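Local coordinates for DUTPase (Staphylococcus phage 11, PDB 4GV8), which catalyses, as a trimeric jelly-roll dUTPase, the hydrolysis of dUTP to dUMP and pyrophosphate, and carries a species-specific insert, at residues F108-E113 against D132-L137. Residues are numbered along the deposited sequence; the frame is centred on the assembly and turned at random.
With DUP (2'-deoxyuridine 5'-alpha,beta-imido-triphosphate), chain L.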
ATOM      1  N   PHE B 108      11.701   9.382  18.783  1.00 47.98           N
ATOM      2  CA  PHE B 108      10.518   8.549  18.773  1.00 48.14           C
ATOM      3  C   PHE B 108      10.896   7.119  18.458  1.00 50.28           C
ATOM      4  O   PHE B 108      11.842   6.834  17.676  1.00 44.92           O
ATOM      5  CB  PHE B 108       9.523   9.063  17.767  1.00 48.73           C
ATOM      6  CG  PHE B 108       8.909  10.396  18.151  1.00 49.93           C
ATOM      7  CD1 PHE B 108       9.210  11.550  17.441  1.00 53.64           C
ATOM      8  CD2 PHE B 108       8.035  10.477  19.208  1.00 55.72           C
ATOM      9  CE1 PHE B 108       8.634  12.761  17.806  1.00 62.24           C
ATOM     10  CE2 PHE B 108       7.427  11.679  19.556  1.00 54.45           C
ATOM     11  CZ  PHE B 108       7.742  12.824  18.858  1.00 51.41           C
ATOM     12  N   ASP B 109      10.153   6.228  19.102  1.00 48.45           N
ATOM     13  CA  ASP B 109      10.141   4.829  18.752  1.00 48.94           C
ATOM     14  C   ASP B 109       8.840   4.460  17.998  1.00 51.85           C
ATOM     15  O   ASP B 109       7.966   5.332  17.716  1.00 47.21           O
ATOM     16  CB  ASP B 109      10.365   3.961  20.003  1.00 53.46           C
ATOM     17  CG  ASP B 109       9.262   4.100  21.058  1.00 54.43           C
ATOM     18  OD1 ASP B 109       8.052   4.349  20.747  1.00 51.05           O
ATOM     19  OD2 ASP B 109       9.655   3.911  22.219  1.00 63.02           O
ATOM     20  N   ILE B 110       8.752   3.171  17.650  1.00 45.50           N
ATOM     21  CA  ILE B 110       7.667   2.649  16.814  1.00 47.40           C
ATOM     22  C   ILE B 110       6.312   2.564  17.567  1.00 46.72           C
ATOM     23  O   ILE B 110       5.313   2.344  16.938  1.00 51.78           O
ATOM     24  CB  ILE B 110       8.023   1.268  16.152  1.00 48.65           C
ATOM     25  CG1 ILE B 110       8.155   0.145  17.215  1.00 50.28           C
ATOM     26  CG2 ILE B 110       9.252   1.406  15.282  1.00 45.79           C
ATOM     27  CD1 ILE B 110       7.891  -1.284  16.737  1.00 51.13           C
ATOM     28  N   LYS B 111       6.287   2.742  18.894  1.00 55.74           N
ATOM     29  CA  LYS B 111       5.031   2.916  19.683  1.00 54.12           C
ATOM     30  C   LYS B 111       4.544   4.399  19.701  1.00 61.26           C
ATOM     31  O   LYS B 111       3.503   4.745  20.315  1.00 59.58           O
ATOM     32  CB  LYS B 111       5.244   2.378  21.131  1.00 51.76           C
ATOM     33  N   GLY B 112       5.323   5.299  19.095  1.00 56.81           N
ATOM     34  CA  GLY B 112       5.027   6.753  19.206  1.00 57.18           C
ATOM     35  C   GLY B 112       5.402   7.427  20.529  1.00 56.93           C
ATOM     36  O   GLY B 112       4.965   8.540  20.786  1.00 56.98           O
ATOM     37  N   GLU B 113       6.203   6.746  21.358  1.00 55.15           N
ATOM     38  CA  GLU B 113       6.728   7.287  22.613  1.00 59.96           C
ATOM     39  C   GLU B 113       8.124   7.863  22.399  1.00 64.75           C
ATOM     40  O   GLU B 113       8.767   7.622  21.362  1.00 56.80           O
ATOM     41  CB  GLU B 113       6.849   6.209  23.680  1.00 65.84           C
ATOM     42  CG  GLU B 113       5.553   5.562  24.140  1.00 71.92           C
ATOM     43  CD  GLU B 113       5.808   4.153  24.687  1.00 84.28           C
ATOM     44  OE1 GLU B 113       6.997   3.761  24.880  1.00 91.82           O
ATOM     45  OE2 GLU B 113       4.822   3.422  24.914  1.00 85.15           O
ATOM     46  N   ASP B 132      12.498  -4.668  17.408  1.00 44.45           N
ATOM     47  CA  ASP B 132      11.184  -4.030  17.166  1.00 49.73           C
ATOM     48  C   ASP B 132      10.311  -4.872  16.254  1.00 45.56           C
ATOM     49  O   ASP B 132      10.774  -5.370  15.213  1.00 51.07           O
ATOM     50  CB  ASP B 132      11.311  -2.616  16.547  1.00 47.11           C
ATOM     51  CG  ASP B 132      11.758  -1.567  17.550  1.00 49.72           C
ATOM     52  OD1 ASP B 132      11.717  -1.846  18.758  1.00 52.69           O
ATOM     53  OD2 ASP B 132      12.162  -0.457  17.131  1.00 49.34           O
ATOM     54  N   LYS B 133       9.062  -5.036  16.674  1.00 44.46           N
ATOM     55  CA  LYS B 133       8.007  -5.728  15.897  1.00 46.10           C
ATOM     56  C   LYS B 133       7.415  -4.700  14.888  1.00 44.23           C
ATOM     57  O   LYS B 133       6.441  -3.985  15.160  1.00 45.53           O
ATOM     58  CB  LYS B 133       6.943  -6.264  16.833  1.00 45.83           C
ATOM     59  CG  LYS B 133       6.039  -7.307  16.188  1.00 49.43           C
ATOM     60  CD  LYS B 133       4.829  -7.614  17.046  1.00 52.41           C
ATOM     61  CE  LYS B 133       5.143  -8.600  18.139  1.00 58.94           C
ATOM     62  NZ  LYS B 133       4.017  -8.526  19.124  1.00 60.36           N
ATOM     63  N   LEU B 134       8.118  -4.585  13.759  1.00 45.42           N
ATOM     64  CA  LEU B 134       8.007  -3.467  12.836  1.00 42.85           C
ATOM     65  C   LEU B 134       7.013  -3.689  11.669  1.00 41.67           C
ATOM     66  O   LEU B 134       6.448  -2.734  11.139  1.00 39.35           O
ATOM     67  CB  LEU B 134       9.409  -3.184  12.259  1.00 43.14           C
ATOM     68  CG  LEU B 134       9.549  -2.030  11.274  1.00 41.14           C
ATOM     69  CD1 LEU B 134       9.071  -0.742  11.922  1.00 42.46           C
ATOM     70  CD2 LEU B 134      10.966  -1.858  10.710  1.00 42.46           C
ATOM     71  N   ALA B 135       6.856  -4.935  11.247  1.00 41.74           N
ATOM     72  CA  ALA B 135       5.967  -5.330  10.107  1.00 43.09           C
ATOM     73  C   ALA B 135       5.346  -6.692  10.361  1.00 41.09           C
ATOM     74  O   ALA B 135       5.584  -7.328  11.407  1.00 45.09           O
ATOM     75  CB  ALA B 135       6.747  -5.355   8.773  1.00 40.52           C
ATOM     76  N   GLN B 136       4.547  -7.149   9.400  1.00 41.95           N
ATOM     77  CA  GLN B 136       3.963  -8.497   9.408  1.00 40.53           C
ATOM     78  C   GLN B 136       3.952  -9.081   8.017  1.00 42.17           C
ATOM     79  O   GLN B 136       4.074  -8.374   7.024  1.00 41.55           O
ATOM     80  CB  GLN B 136       2.565  -8.556  10.024  1.00 43.30           C
ATOM     81  CG  GLN B 136       1.496  -7.825   9.226  1.00 44.58           C
ATOM     82  CD  GLN B 136       0.215  -7.591  10.011  1.00 43.51           C
ATOM     83  OE1 GLN B 136      -0.377  -6.491   9.992  1.00 44.84           O
ATOM     84  NE2 GLN B 136      -0.206  -8.601  10.707  1.00 42.85           N
ATOM     85  N   LEU B 137       3.867 -10.404   7.978  1.00 45.09           N
ATOM     86  CA  LEU B 137       3.961 -11.208   6.749  1.00 45.54           C
ATOM     87  C   LEU B 137       2.682 -12.035   6.621  1.00 42.00           C
ATOM     88  O   LEU B 137       2.382 -12.904   7.462  1.00 43.23           O
ATOM     89  CB  LEU B 137       5.189 -12.166   6.801  1.00 45.08           C
ATOM     90  CG  LEU B 137       5.399 -13.008   5.523  1.00 45.17           C
ATOM     91  CD1 LEU B 137       5.807 -12.132   4.308  1.00 36.74           C
ATOM     92  CD2 LEU B 137       6.337 -14.205   5.790  1.00 45.21           C
TER
HETATM   93  O4  DUP L 201      -6.388   0.015   8.914  1.00 37.63           O
HETATM   94  C4  DUP L 201      -6.793  -0.873   9.832  1.00 35.70           C
HETATM   95  C5  DUP L 201      -5.973  -1.922  10.230  1.00 37.15           C
HETATM   96  C6  DUP L 201      -6.417  -2.829  11.206  1.00 35.66           C
HETATM   97  N3  DUP L 201      -8.008  -0.758  10.385  1.00 36.26           N
HETATM   98  C2  DUP L 201      -8.416  -1.638  11.364  1.00 35.11           C
HETATM   99  O2  DUP L 201      -9.660  -1.474  11.895  1.00 38.51           O
HETATM  100  N1  DUP L 201      -7.619  -2.657  11.789  1.00 39.20           N
HETATM  101  C1' DUP L 201      -8.055  -3.591  12.845  1.00 34.91           C
HETATM  102  C2' DUP L 201      -8.375  -4.944  12.248  1.00 35.53           C
HETATM  103  C3' DUP L 201      -7.183  -5.812  12.615  1.00 37.34           C
HETATM  104  O3' DUP L 201      -7.611  -7.169  12.767  1.00 39.86           O
HETATM  105  O4' DUP L 201      -6.973  -3.735  13.797  1.00 38.25           O
HETATM  106  C4' DUP L 201      -6.601  -5.138  13.885  1.00 38.99           C
HETATM  107  C5' DUP L 201      -5.093  -5.276  14.066  1.00 41.19           C
HETATM  108  O5' DUP L 201      -4.340  -5.067  12.854  1.00 39.71           O
HETATM  109  PA  DUP L 201      -2.723  -5.188  12.941  1.00 40.74           P
HETATM  110  O1A DUP L 201      -2.238  -4.601  11.633  1.00 44.24           O
HETATM  111  O2A DUP L 201      -2.262  -6.551  13.337  1.00 42.86           O
HETATM  112  N3A DUP L 201      -2.372  -4.068  14.155  1.00 40.32           N
HETATM  113  PB  DUP L 201      -1.249  -4.214  15.412  1.00 43.02           P
HETATM  114  O1B DUP L 201      -0.324  -5.364  15.034  1.00 42.45           O
HETATM  115  O2B DUP L 201      -0.601  -2.853  15.618  1.00 42.89           O
HETATM  116  O3B DUP L 201      -2.152  -4.636  16.718  1.00 45.92           O
HETATM  117  PG  DUP L 201      -2.612  -6.116  17.321  1.00 50.36           P
HETATM  118  O2G DUP L 201      -2.254  -7.240  16.338  1.00 44.78           O
HETATM  119  O1G DUP L 201      -1.683  -6.071  18.466  1.00 50.24           O
HETATM  120  O3G DUP L 201      -4.068  -5.873  17.578  1.00 54.55           O
HETATM  121  O   HOH W   1      11.524   1.919  18.019  1.00 41.35           O
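Asp132 meets Ile110 twice, once by packing and once through a water. Its CB lies 3.7 Å from Ile110 CD1, and the two side chains run past each other in opposite senses; Asp132 CG and OD2 also lie alongside Ile110 CG1 and CG2. The water accepts from Ile110 N at 3.1 Å and donates to Asp132 OD2 at 2.6 Å, so OD2 is gripped by two donors, the water and Asn129 N. Ile110 is presented by a type I turn from Asp109 to Gly112, closed by Gly112 N to Asp109 O; Asp109 OD1 braces the loop, taking Glu113 N and, weakly, Lys111 N. At Lys133, centre of an inverse gamma turn, the backbone makes the contact: Ile110 CD1 sits 3.4 Å from Lys133 O, which accepts a hydrogen bond from Arg64 NH1; Arg64 in turn binds the nucleotide through NE, so this carbonyl probably helps to position it. Ile110 CG1 stands between its own backbone N and carbonyl carbon (chi1 67°), and with CD1 roughly anti to CA (chi2 154°) the chain reaches out to this carbonyl. The other branch, Ile110 CG2, touches Leu134 CD1 at 4.0 Å, the two side chains crossing at a slant. Farther along, Gln136 belongs to the nucleotide pocket. The loop between strands 106-108 and 114-117 thus rests on the start of strand 133-141, where Leu134 and Ala135 form a classic bulge opposite Ile29 of strand 26-30; Ile110 also packs on Leu73 and Leu134 on Ile75, both of strand 73-80.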